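Local coordinates for protein hypothetical acetyltransferase (Deinococcus radiodurans, PDB 3S6F) that binds coenzyme A and probably transfers acetyl groups to amines, as a putative N-acetyltransferase of the GNAT family, at residues P77-Q82 and V117-R122; G25-G30 and E38-I43. One frame throughout, in Å; residues are numbered along the deposited sequence. Where two conformers were deposited one is given.

Contact 1: P77-Q82 and V117-R122. With COA (coenzyme A), chain B.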
ATOM      1  N   PRO A  77       4.280   3.166  -3.397  1.00  7.44           N
ATOM      2  CA  PRO A  77       5.595   2.809  -2.877  1.00  7.71           C
ATOM      3  C   PRO A  77       6.749   3.680  -3.327  1.00  7.45           C
ATOM      4  O   PRO A  77       7.661   3.942  -2.543  1.00  9.75           O
ATOM      5  CB  PRO A  77       5.774   1.347  -3.361  1.00  8.72           C
ATOM      6  CG  PRO A  77       4.374   0.837  -3.566  1.00  8.67           C
ATOM      7  CD  PRO A  77       3.642   2.040  -4.107  1.00  7.86           C
ATOM      8  N   LEU A  78       6.756   4.031  -4.610  1.00  7.35           N
ATOM      9  CA  LEU A  78       7.902   4.670  -5.265  1.00  7.82           C
ATOM     10  C   LEU A  78       7.476   5.847  -6.101  1.00  7.37           C
ATOM     11  O   LEU A  78       6.518   5.755  -6.875  1.00  8.04           O
ATOM     12  CB  LEU A  78       8.638   3.671  -6.163  1.00  9.12           C
ATOM     13  CG  LEU A  78       9.174   2.387  -5.539  1.00  9.48           C
ATOM     14  CD1 LEU A  78       9.610   1.421  -6.650  1.00 11.14           C
ATOM     15  CD2 LEU A  78      10.306   2.665  -4.533  1.00 11.86           C
ATOM     16  N   LEU A  79       8.230   6.933  -6.003  1.00  7.40           N
ATOM     17  CA  LEU A  79       8.122   8.113  -6.854  1.00  7.95           C
ATOM     18  C   LEU A  79       9.540   8.606  -7.084  1.00  7.65           C
ATOM     19  O   LEU A  79      10.246   8.890  -6.114  1.00  9.37           O
ATOM     20  CB  LEU A  79       7.283   9.201  -6.179  1.00  8.47           C
ATOM     21  CG  LEU A  79       7.277  10.580  -6.854  1.00  9.06           C
ATOM     22  CD1 LEU A  79       6.523  10.545  -8.182  1.00 10.28           C
ATOM     23  CD2 LEU A  79       6.724  11.638  -5.900  1.00 10.48           C
ATOM     24  N   GLU A  80       9.944   8.776  -8.337  1.00  7.99           N
ATOM     25  CA  GLU A  80      11.275   9.290  -8.577  1.00  8.22           C
ATOM     26  C   GLU A  80      11.337   9.958  -9.929  1.00  7.82           C
ATOM     27  O   GLU A  80      10.819   9.486 -10.932  1.00  8.85           O
ATOM     28  CB  GLU A  80      12.339   8.189  -8.523  1.00  9.57           C
ATOM     29  CG  GLU A  80      13.765   8.714  -8.522  1.00 10.04           C
ATOM     30  CD  GLU A  80      14.808   7.624  -8.278  1.00 10.96           C
ATOM     31  OE1 GLU A  80      14.431   6.428  -8.253  1.00 12.16           O
ATOM     32  OE2 GLU A  80      16.008   7.972  -8.136  1.00 12.16           O
ATOM     33  N   VAL A  81      12.013  11.109  -9.928  1.00  8.59           N
ATOM     34  CA  VAL A  81      12.376  11.852 -11.129  1.00  8.60           C
ATOM     35  C   VAL A  81      13.889  11.912 -11.155  1.00  8.64           C
ATOM     36  O   VAL A  81      14.528  12.203 -10.148  1.00  9.82           O
ATOM     37  CB  VAL A  81      11.750  13.272 -11.138  1.00  9.25           C
ATOM     38  CG1 VAL A  81      12.289  14.133 -12.266  1.00 10.55           C
ATOM     39  CG2 VAL A  81      10.211  13.172 -11.177  1.00 10.35           C
ATOM     40  N   GLN A  82      14.476  11.618 -12.304  1.00  9.20           N
ATOM     41  CA  GLN A  82      15.942  11.640 -12.412  1.00 10.37           C
ATOM     42  C   GLN A  82      16.448  13.052 -12.155  1.00 10.65           C
ATOM     43  O   GLN A  82      15.816  14.028 -12.537  1.00 11.21           O
ATOM     44  CB  GLN A  82      16.393  11.106 -13.764  1.00 11.37           C
ATOM     45  CG  GLN A  82      16.021   9.626 -13.856  1.00 12.72           C
ATOM     46  CD  GLN A  82      16.621   8.878 -14.986  1.00 17.75           C
ATOM     47  OE1 GLN A  82      17.384   9.438 -15.747  1.00 25.54           O
ATOM     48  NE2 GLN A  82      16.303   7.573 -15.101  1.00 16.30           N
ATOM     49  N   VAL A 117       8.092  16.063   3.213  1.00 16.06           N
ATOM     50  CA  VAL A 117       6.761  16.359   3.678  1.00 16.22           C
ATOM     51  C   VAL A 117       6.119  17.555   2.946  1.00 16.18           C
ATOM     52  O   VAL A 117       4.971  17.481   2.517  1.00 16.58           O
ATOM     53  CB  VAL A 117       6.726  16.477   5.206  1.00 16.43           C
ATOM     54  CG1 VAL A 117       5.398  17.096   5.646  1.00 17.15           C
ATOM     55  CG2 VAL A 117       6.928  15.108   5.850  1.00 16.29           C
ATOM     56  N   PRO A 118       6.859  18.695   2.790  1.00 17.31           N
ATOM     57  CA  PRO A 118       6.205  19.817   2.125  1.00 17.90           C
ATOM     58  C   PRO A 118       5.786  19.552   0.673  1.00 16.61           C
ATOM     59  O   PRO A 118       4.744  20.030   0.241  1.00 16.32           O
ATOM     60  CB  PRO A 118       7.247  20.964   2.229  1.00 18.37           C
ATOM     61  CG  PRO A 118       8.096  20.595   3.391  1.00 19.52           C
ATOM     62  CD  PRO A 118       8.136  19.077   3.409  1.00 17.90           C
ATOM     63  N   PHE A 119       6.553  18.737  -0.046  1.00 15.81           N
ATOM     64  CA  PHE A 119       6.192  18.357  -1.406  1.00 14.94           C
ATOM     65  C   PHE A 119       4.788  17.722  -1.419  1.00 13.35           C
ATOM     66  O   PHE A 119       3.968  18.011  -2.278  1.00 13.62           O
ATOM     67  CB  PHE A 119       7.256  17.403  -1.952  1.00 14.17           C
ATOM     68  CG  PHE A 119       6.852  16.712  -3.224  1.00 12.81           C
ATOM     69  CD1 PHE A 119       7.052  17.317  -4.446  1.00 13.25           C
ATOM     70  CD2 PHE A 119       6.308  15.451  -3.230  1.00 12.00           C
ATOM     71  CE1 PHE A 119       6.652  16.710  -5.632  1.00 12.48           C
ATOM     72  CE2 PHE A 119       5.924  14.881  -4.431  1.00 12.28           C
ATOM     73  CZ  PHE A 119       6.091  15.448  -5.613  1.00 11.23           C
ATOM     74  N   TYR A 120       4.565  16.824  -0.480  1.00 13.21           N
ATOM     75  CA  TYR A 120       3.294  16.128  -0.408  1.00 12.84           C
ATOM     76  C   TYR A 120       2.167  16.994   0.160  1.00 13.21           C
ATOM     77  O   TYR A 120       1.021  16.910  -0.284  1.00 14.62           O
ATOM     78  CB  TYR A 120       3.423  14.822   0.383  1.00 12.24           C
ATOM     79  CG  TYR A 120       4.279  13.802  -0.316  1.00 11.32           C
ATOM     80  CD1 TYR A 120       3.821  13.186  -1.473  1.00 11.61           C
ATOM     81  CD2 TYR A 120       5.520  13.421   0.170  1.00 11.84           C
ATOM     82  CE1 TYR A 120       4.588  12.241  -2.164  1.00 10.88           C
ATOM     83  CE2 TYR A 120       6.289  12.455  -0.511  1.00 13.58           C
ATOM     84  CZ  TYR A 120       5.814  11.877  -1.664  1.00 11.99           C
ATOM     85  OH  TYR A 120       6.546  10.906  -2.316  1.00 15.13           O
ATOM     86  N   GLU A 121       2.484  17.870   1.114  1.00 14.75           N
ATOM     87  CA  GLU A 121       1.463  18.771   1.650  1.00 16.77           C
ATOM     88  C   GLU A 121       0.950  19.696   0.553  1.00 16.29           C
ATOM     89  O   GLU A 121      -0.264  19.982   0.482  1.00 16.92           O
ATOM     90  CB  GLU A 121       1.987  19.566   2.836  1.00 18.35           C
ATOM     91  CG  GLU A 121       2.127  18.654   4.058  1.00 21.36           C
ATOM     92  CD  GLU A 121       2.642  19.318   5.313  1.00 28.64           C
ATOM     93  OE1 GLU A 121       3.446  20.270   5.171  1.00 29.26           O
ATOM     94  OE2 GLU A 121       2.284  18.828   6.425  1.00 31.18           O
ATOM     95  N   ARG A 122       1.847  20.129  -0.358  1.00 16.52           N
ATOM     96  CA  ARG A 122       1.376  21.023  -1.424  0.50 17.19           C
ATOM     97  C   ARG A 122       0.447  20.333  -2.417  1.00 17.22           C
ATOM     98  O   ARG A 122      -0.359  20.992  -3.087  1.00 19.90           O
ATOM     99  CB  ARG A 122       2.554  21.690  -2.130  0.50 17.13           C
ATOM    100  CG  ARG A 122       3.219  22.751  -1.260  0.50 20.48           C
ATOM    101  CD  ARG A 122       4.385  23.483  -1.969  0.50 22.50           C
ATOM    102  NE  ARG A 122       5.561  23.598  -1.087  0.50 25.49           N
ATOM    103  CZ  ARG A 122       6.708  22.938  -1.235  0.50 22.55           C
ATOM    104  NH1 ARG A 122       6.921  22.106  -2.255  0.50 24.33           N
ATOM    105  NH2 ARG A 122       7.680  23.148  -0.363  0.50 28.48           N
TER
HETATM  106  N1A COA B 200      14.205  18.160   0.386  0.50 19.17           N
HETATM  107  C2A COA B 200      13.521  19.357   0.387  0.50 18.02           C
HETATM  108  N3A COA B 200      12.582  19.662  -0.571  0.50 17.18           N
HETATM  109  C4A COA B 200      12.351  18.753  -1.551  0.50 14.87           C
HETATM  110  C5A COA B 200      13.050  17.551  -1.592  0.50 17.28           C
HETATM  111  C6A COA B 200      13.972  17.237  -0.595  0.50 19.22           C
HETATM  112  N6A COA B 200      14.634  16.074  -0.575  0.50 20.54           N
HETATM  113  N7A COA B 200      12.609  16.865  -2.681  0.50 16.85           N
HETATM  114  C8A COA B 200      11.679  17.620  -3.304  0.50 15.64           C
HETATM  115  N9A COA B 200      11.508  18.792  -2.622  0.50 15.18           N
HETATM  116  C1B COA B 200      10.565  19.864  -2.931  0.50 14.74           C
HETATM  117  C2B COA B 200      11.266  21.181  -3.237  0.50 14.37           C
HETATM  118  O2B COA B 200      10.409  22.177  -2.771  0.50 16.48           O
HETATM  119  C3B COA B 200      11.321  21.261  -4.755  0.50 13.59           C
HETATM  120  O3B COA B 200      11.413  22.580  -5.265  0.50 14.42           O
HETATM  121  P3B COA B 200      12.853  23.194  -5.697  0.50 15.64           P
HETATM  122  O7A COA B 200      13.716  23.156  -4.460  0.50 17.04           O
HETATM  123  O8A COA B 200      13.425  22.319  -6.784  0.50 15.62           O
HETATM  124  O9A COA B 200      12.549  24.595  -6.170  0.50 19.60           O
HETATM  125  C4B COA B 200      10.004  20.577  -5.084  0.50 11.99           C
HETATM  126  O4B COA B 200       9.842  19.564  -4.099  0.50 13.84           O
HETATM  127  C5B COA B 200       9.975  19.967  -6.473  0.50 10.82           C
HETATM  128  O5B COA B 200       8.633  19.671  -6.814  0.50  9.28           O
HETATM  129  P1A COA B 200       8.347  19.146  -8.314  0.50 11.56           P
HETATM  130  O1A COA B 200       6.866  19.039  -8.413  0.50 11.15           O
HETATM  131  O2A COA B 200       9.071  19.950  -9.355  0.50 11.63           O
HETATM  132  O3A COA B 200       8.919  17.660  -8.206  0.50 10.54           O
HETATM  133  P2A COA B 200      10.280  17.056  -8.806  0.50 11.05           P
HETATM  134  O4A COA B 200      11.425  17.917  -8.432  0.50 10.89           O
HETATM  135  O5A COA B 200      10.053  16.770 -10.249  0.50 11.37           O
HETATM  136  O6A COA B 200      10.284  15.670  -8.029  0.50 11.13           O
HETATM  137  CBP COA B 200      10.777  14.327  -6.114  0.50 10.60           C
HETATM  138  CCP COA B 200      10.168  15.630  -6.607  0.50 10.04           C
HETATM  139  CDP COA B 200      10.044  13.143  -6.773  0.50 12.12           C
HETATM  140  CEP COA B 200      10.592  14.240  -4.582  0.50 11.66           C
HETATM  141  CAP COA B 200      12.267  14.371  -6.497  0.50 11.19           C
HETATM  142  OAP COA B 200      12.968  15.302  -5.693  0.50 12.80           O
HETATM  143  C9P COA B 200      12.905  13.013  -6.328  0.50 13.54           C
HETATM  144  O9P COA B 200      12.848  12.114  -7.303  0.50  7.74           O
HETATM  145  N8P COA B 200      13.581  12.728  -5.222  0.50 12.74           N
HETATM  146  C7P COA B 200      14.214  11.431  -5.012  0.50 13.36           C
HETATM  147  C6P COA B 200      13.231  10.305  -4.662  0.50 13.04           C
HETATM  148  C5P COA B 200      12.267  10.757  -3.603  0.50 14.26           C
HETATM  149  O5P COA B 200      12.691  11.331  -2.596  0.50 15.80           O
HETATM  150  N4P COA B 200      10.976  10.480  -3.835  0.50 15.49           N
HETATM  151  C3P COA B 200       9.947  10.614  -2.832  0.50 18.50           C
HETATM  152  C2P COA B 200       9.565   9.212  -2.360  0.50 22.34           C
HETATM  153  S1P COA B 200      10.869   8.406  -1.369  0.50 29.05           S
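Leu79, on the strand 73-81, reaches across with its CD2 methyl lying 3.6 Å from Phe119 CE2 and also close to the hydroxyl end of Tyr120, both on the helix 117-122. This is the coenzyme A cleft of the GNAT fold, in which strand and helix flank the cofactor. With CG anti to the backbone N (chi1 170°), the leucine turns toward the helix, while its carbonyl serves the cofactor: the pantetheine amide N4P donates to Leu79 O at 2.9 Å. Two residues on, Val81 N gives an almost straight bond (177°) to COA O9P. The pantetheine thus pairs with the strand edge as a short extra strand would; the polar bonds come from the strand backbone, so the side chains of Leu79 and Val81 can be apolar and pack beside the cofactor. Phe119 fills the space between leucine and pyrophosphate, its CE1 3.6 Å from COA O3A and its ring edge in plane with O5B. With an alanine in place of Phe119, the Leu79 methyl would probably lose its ring partner and the pyrophosphate its aromatic neighbour. Phe119 CD2 also sits 3.6 Å above the centre of the Tyr120 ring, whose OH approaches the cofactor's C3P and C2P, each at 3.5 Å.

Contact 2: G25-G30 and E38-I43; sequences GGFFEG and ETLWRI
Leu40 on the helix 37-46 meets both Phe27 and Phe28 of the loop 25-30, and these three buried side chains carry nearly all of the contact. The branched end of the leucine divides its work. CD2 lies 3.8 Å from Phe27 CD2 and 4.1 Å from Phe28 CE2, while CD1 comes to 4.1 Å from Phe28 CZ. Because CG stands opposite the main-chain nitrogen (chi1 180°), both methyls are carried out toward the loop, where a forked apolar tip can serve two rings at once. The side chain of Phe27 crosses that of Leu40 at about a right angle, and CD2 meets both rings obliquely, in contacts of shape rather than of polarity.

Phe28 has a backbone in the left-handed region (phi 64°, psi 43°), unusual for a residue with a side chain; with this turn, two successive phenylalanines both direct their CB atoms toward the helix. Glu80, a strand residue, receives Phe28 N on OE1 and Glu29 N on OE2, which ties down the loop backbone just where it bends. Other aromatic groups extend the cluster: Phe27 meets Phe63 edge-to-face, Phe28 meets Trp31 in the same way, and Leu40 also touches Phe63. On the helix, Ile43 packs against Ile71 of the second subunit. The whole is a small hydrophobic core in which a loop and the helix 37-46 pack against the central mixed beta-sheet of a GNAT fold.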
ATOM      1  N   GLY A  25      16.827   2.490 -16.934  1.00 12.34           N
ATOM      2  CA  GLY A  25      18.004   2.780 -16.175  1.00 13.14           C
ATOM      3  C   GLY A  25      17.999   4.173 -15.577  1.00 12.07           C
ATOM      4  O   GLY A  25      17.276   5.070 -16.030  1.00 12.57           O
ATOM      5  N   GLY A  26      18.820   4.371 -14.539  1.00 12.61           N
ATOM      6  CA  GLY A  26      19.001   5.672 -13.909  1.00 13.08           C
ATOM      7  C   GLY A  26      18.183   5.993 -12.678  1.00 11.81           C
ATOM      8  O   GLY A  26      18.228   7.127 -12.220  1.00 13.83           O
ATOM      9  N   PHE A  27      17.422   5.022 -12.171  1.00 11.29           N
ATOM     10  CA  PHE A  27      16.597   5.207 -10.986  1.00 10.98           C
ATOM     11  C   PHE A  27      17.299   4.657  -9.760  1.00 11.56           C
ATOM     12  O   PHE A  27      18.419   4.124  -9.815  1.00 12.81           O
ATOM     13  CB  PHE A  27      15.212   4.618 -11.232  1.00 10.12           C
ATOM     14  CG  PHE A  27      14.447   5.401 -12.237  1.00  9.27           C
ATOM     15  CD1 PHE A  27      13.964   6.660 -11.919  1.00  9.10           C
ATOM     16  CD2 PHE A  27      14.242   4.933 -13.518  1.00 11.25           C
ATOM     17  CE1 PHE A  27      13.306   7.426 -12.855  1.00  9.57           C
ATOM     18  CE2 PHE A  27      13.542   5.696 -14.440  1.00 11.04           C
ATOM     19  CZ  PHE A  27      13.091   6.950 -14.098  1.00 11.16           C
ATOM     20  N   PHE A  28      16.637   4.840  -8.629  1.00 11.19           N
ATOM     21  CA  PHE A  28      17.127   4.394  -7.318  1.00 11.44           C
ATOM     22  C   PHE A  28      18.405   5.120  -6.947  1.00 12.75           C
ATOM     23  O   PHE A  28      19.316   4.554  -6.323  1.00 13.39           O
ATOM     24  CB  PHE A  28      17.264   2.881  -7.247  1.00 11.75           C
ATOM     25  CG  PHE A  28      15.989   2.175  -7.635  1.00 11.93           C
ATOM     26  CD1 PHE A  28      14.916   2.093  -6.739  1.00 12.18           C
ATOM     27  CD2 PHE A  28      15.883   1.563  -8.873  1.00 12.92           C
ATOM     28  CE1 PHE A  28      13.764   1.454  -7.076  1.00 13.98           C
ATOM     29  CE2 PHE A  28      14.732   0.900  -9.196  1.00 14.12           C
ATOM     30  CZ  PHE A  28      13.675   0.860  -8.295  1.00 14.27           C
ATOM     31  N   GLU A  29      18.423   6.420  -7.184  1.00 14.19           N
ATOM     32  CA  GLU A  29      19.558   7.254  -6.817  0.50 15.42           C
ATOM     33  C   GLU A  29      19.732   7.153  -5.301  1.00 15.06           C
ATOM     34  O   GLU A  29      18.772   7.293  -4.517  1.00 15.75           O
ATOM     35  CB  GLU A  29      19.355   8.721  -7.253  0.50 15.52           C
ATOM     36  CG  GLU A  29      20.608   9.616  -7.046  0.50 16.85           C
ATOM     37  CD  GLU A  29      20.322  11.147  -7.084  0.50 18.83           C
ATOM     38  OE1 GLU A  29      19.267  11.571  -7.608  0.50 15.11           O
ATOM     39  OE2 GLU A  29      21.181  11.960  -6.630  0.50 18.99           O
ATOM     40  N   GLY A  30      20.949   6.888  -4.844  1.00 16.28           N
ATOM     41  CA  GLY A  30      21.209   6.806  -3.411  1.00 16.35           C
ATOM     42  C   GLY A  30      20.919   5.463  -2.769  1.00 15.62           C
ATOM     43  O   GLY A  30      21.223   5.276  -1.578  1.00 17.04           O
ATOM     44  N   GLU A  38      15.753  -4.345 -15.129  1.00 10.61           N
ATOM     45  CA  GLU A  38      14.905  -5.501 -15.400  1.00 11.63           C
ATOM     46  C   GLU A  38      13.922  -5.737 -14.255  1.00 10.56           C
ATOM     47  O   GLU A  38      12.726  -6.001 -14.477  1.00 10.99           O
ATOM     48  CB  GLU A  38      15.763  -6.749 -15.631  1.00 13.87           C
ATOM     49  CG  GLU A  38      16.618  -6.710 -16.908  1.00 18.20           C
ATOM     50  CD  GLU A  38      17.876  -5.771 -16.887  1.00 19.14           C
ATOM     51  OE1 GLU A  38      18.434  -5.322 -15.810  1.00 18.58           O
ATOM     52  OE2 GLU A  38      18.338  -5.464 -18.039  1.00 27.59           O
ATOM     53  N   THR A  39      14.394  -5.618 -13.011  1.00 10.04           N
ATOM     54  CA  THR A  39      13.523  -5.743 -11.869  1.00  9.79           C
ATOM     55  C   THR A  39      12.508  -4.618 -11.798  1.00  8.90           C
ATOM     56  O   THR A  39      11.344  -4.842 -11.461  1.00  9.29           O
ATOM     57  CB  THR A  39      14.319  -5.914 -10.568  1.00  9.79           C
ATOM     58  OG1 THR A  39      15.084  -7.124 -10.710  1.00 11.34           O
ATOM     59  CG2 THR A  39      13.395  -6.011  -9.352  1.00 10.89           C
ATOM     60  N   LEU A  40      12.922  -3.391 -12.091  1.00  8.63           N
ATOM     61  CA  LEU A  40      11.988  -2.278 -12.148  1.00  8.59           C
ATOM     62  C   LEU A  40      10.856  -2.546 -13.143  1.00  8.28           C
ATOM     63  O   LEU A  40       9.702  -2.264 -12.870  1.00  8.26           O
ATOM     64  CB  LEU A  40      12.720  -0.953 -12.401  1.00  9.12           C
ATOM     65  CG  LEU A  40      11.821   0.297 -12.490  1.00  8.56           C
ATOM     66  CD1 LEU A  40      10.896   0.459 -11.295  1.00 10.06           C
ATOM     67  CD2 LEU A  40      12.690   1.547 -12.669  1.00 10.70           C
ATOM     68  N   TRP A  41      11.206  -3.097 -14.303  1.00  8.33           N
ATOM     69  CA  TRP A  41      10.184  -3.442 -15.276  1.00  8.46           C
ATOM     70  C   TRP A  41       9.164  -4.394 -14.640  1.00  8.18           C
ATOM     71  O   TRP A  41       7.949  -4.215 -14.755  1.00  8.37           O
ATOM     72  CB  TRP A  41      10.865  -4.071 -16.517  1.00  9.02           C
ATOM     73  CG  TRP A  41      10.029  -4.129 -17.759  1.00  9.57           C
ATOM     74  CD1 TRP A  41      10.130  -3.292 -18.824  1.00 10.72           C
ATOM     75  CD2 TRP A  41       8.973  -5.038 -18.064  1.00  9.70           C
ATOM     76  NE1 TRP A  41       9.216  -3.606 -19.766  1.00 11.78           N
ATOM     77  CE2 TRP A  41       8.489  -4.683 -19.351  1.00 11.07           C
ATOM     78  CE3 TRP A  41       8.385  -6.118 -17.406  1.00 10.79           C
ATOM     79  CZ2 TRP A  41       7.464  -5.342 -19.958  1.00 12.62           C
ATOM     80  CZ3 TRP A  41       7.343  -6.778 -18.037  1.00 12.54           C
ATOM     81  CH2 TRP A  41       6.884  -6.351 -19.293  1.00 12.23           C
ATOM     82  N   ARG A  42       9.639  -5.418 -13.933  0.58  8.70           N
ATOM     83  CA  ARG A  42       8.728  -6.364 -13.261  0.58  9.04           C
ATOM     84  C   ARG A  42       7.898  -5.699 -12.154  0.58  8.46           C
ATOM     85  O   ARG A  42       6.703  -5.995 -12.005  0.58  9.42           O
ATOM     86  CB  ARG A  42       9.470  -7.579 -12.737  0.58  9.16           C
ATOM     87  CG  ARG A  42      10.151  -8.429 -13.798  0.58  9.68           C
ATOM     88  CD  ARG A  42      10.764  -9.743 -13.180  0.58 11.51           C
ATOM     89  NE  ARG A  42      11.846  -9.501 -12.170  0.58 14.86           N
ATOM     90  CZ  ARG A  42      11.834  -9.765 -10.857  0.58 16.50           C
ATOM     91  NH1 ARG A  42      10.777 -10.300 -10.246  0.58 17.11           N
ATOM     92  NH2 ARG A  42      12.908  -9.450 -10.120  0.58 16.50           N
ATOM     93  N   ILE A  43       8.532  -4.799 -11.393  1.00  8.24           N
ATOM     94  CA  ILE A  43       7.795  -4.046 -10.373  1.00  8.34           C
ATOM     95  C   ILE A  43       6.627  -3.276 -10.983  1.00  7.75           C
ATOM     96  O   ILE A  43       5.506  -3.323 -10.491  1.00  8.58           O
ATOM     97  CB  ILE A  43       8.778  -3.108  -9.586  1.00  8.56           C
ATOM     98  CG1 ILE A  43       9.709  -3.930  -8.702  1.00  9.64           C
ATOM     99  CG2 ILE A  43       8.008  -2.080  -8.778  1.00  9.58           C
ATOM    100  CD1 ILE A  43      10.905  -3.154  -8.157  1.00 11.01           C
TER

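Overall arrangement
Both contacts are buried, and their centres lie about 17 Å apart, on opposite sides of the chain's centre. Contact 1 joins a sheet strand to a helix both directly and through the cofactor, so apolar side chains work beside backbone hydrogen bonds to coenzyme A; contact 2, a loop against a different helix, relies across its interface on aliphatic and aromatic surfaces alone. The segment 77-82 connects them: besides the carboxylate of Glu80, Gln82 grips the loop, its NE2 2.8 Å from Gly25 O in a hydrogen bond. Thus Leu79 and Val81 serve the cofactor, while Glu80 and Gln82, alternating with them, hold the loop. Both contacts also reach the second subunit.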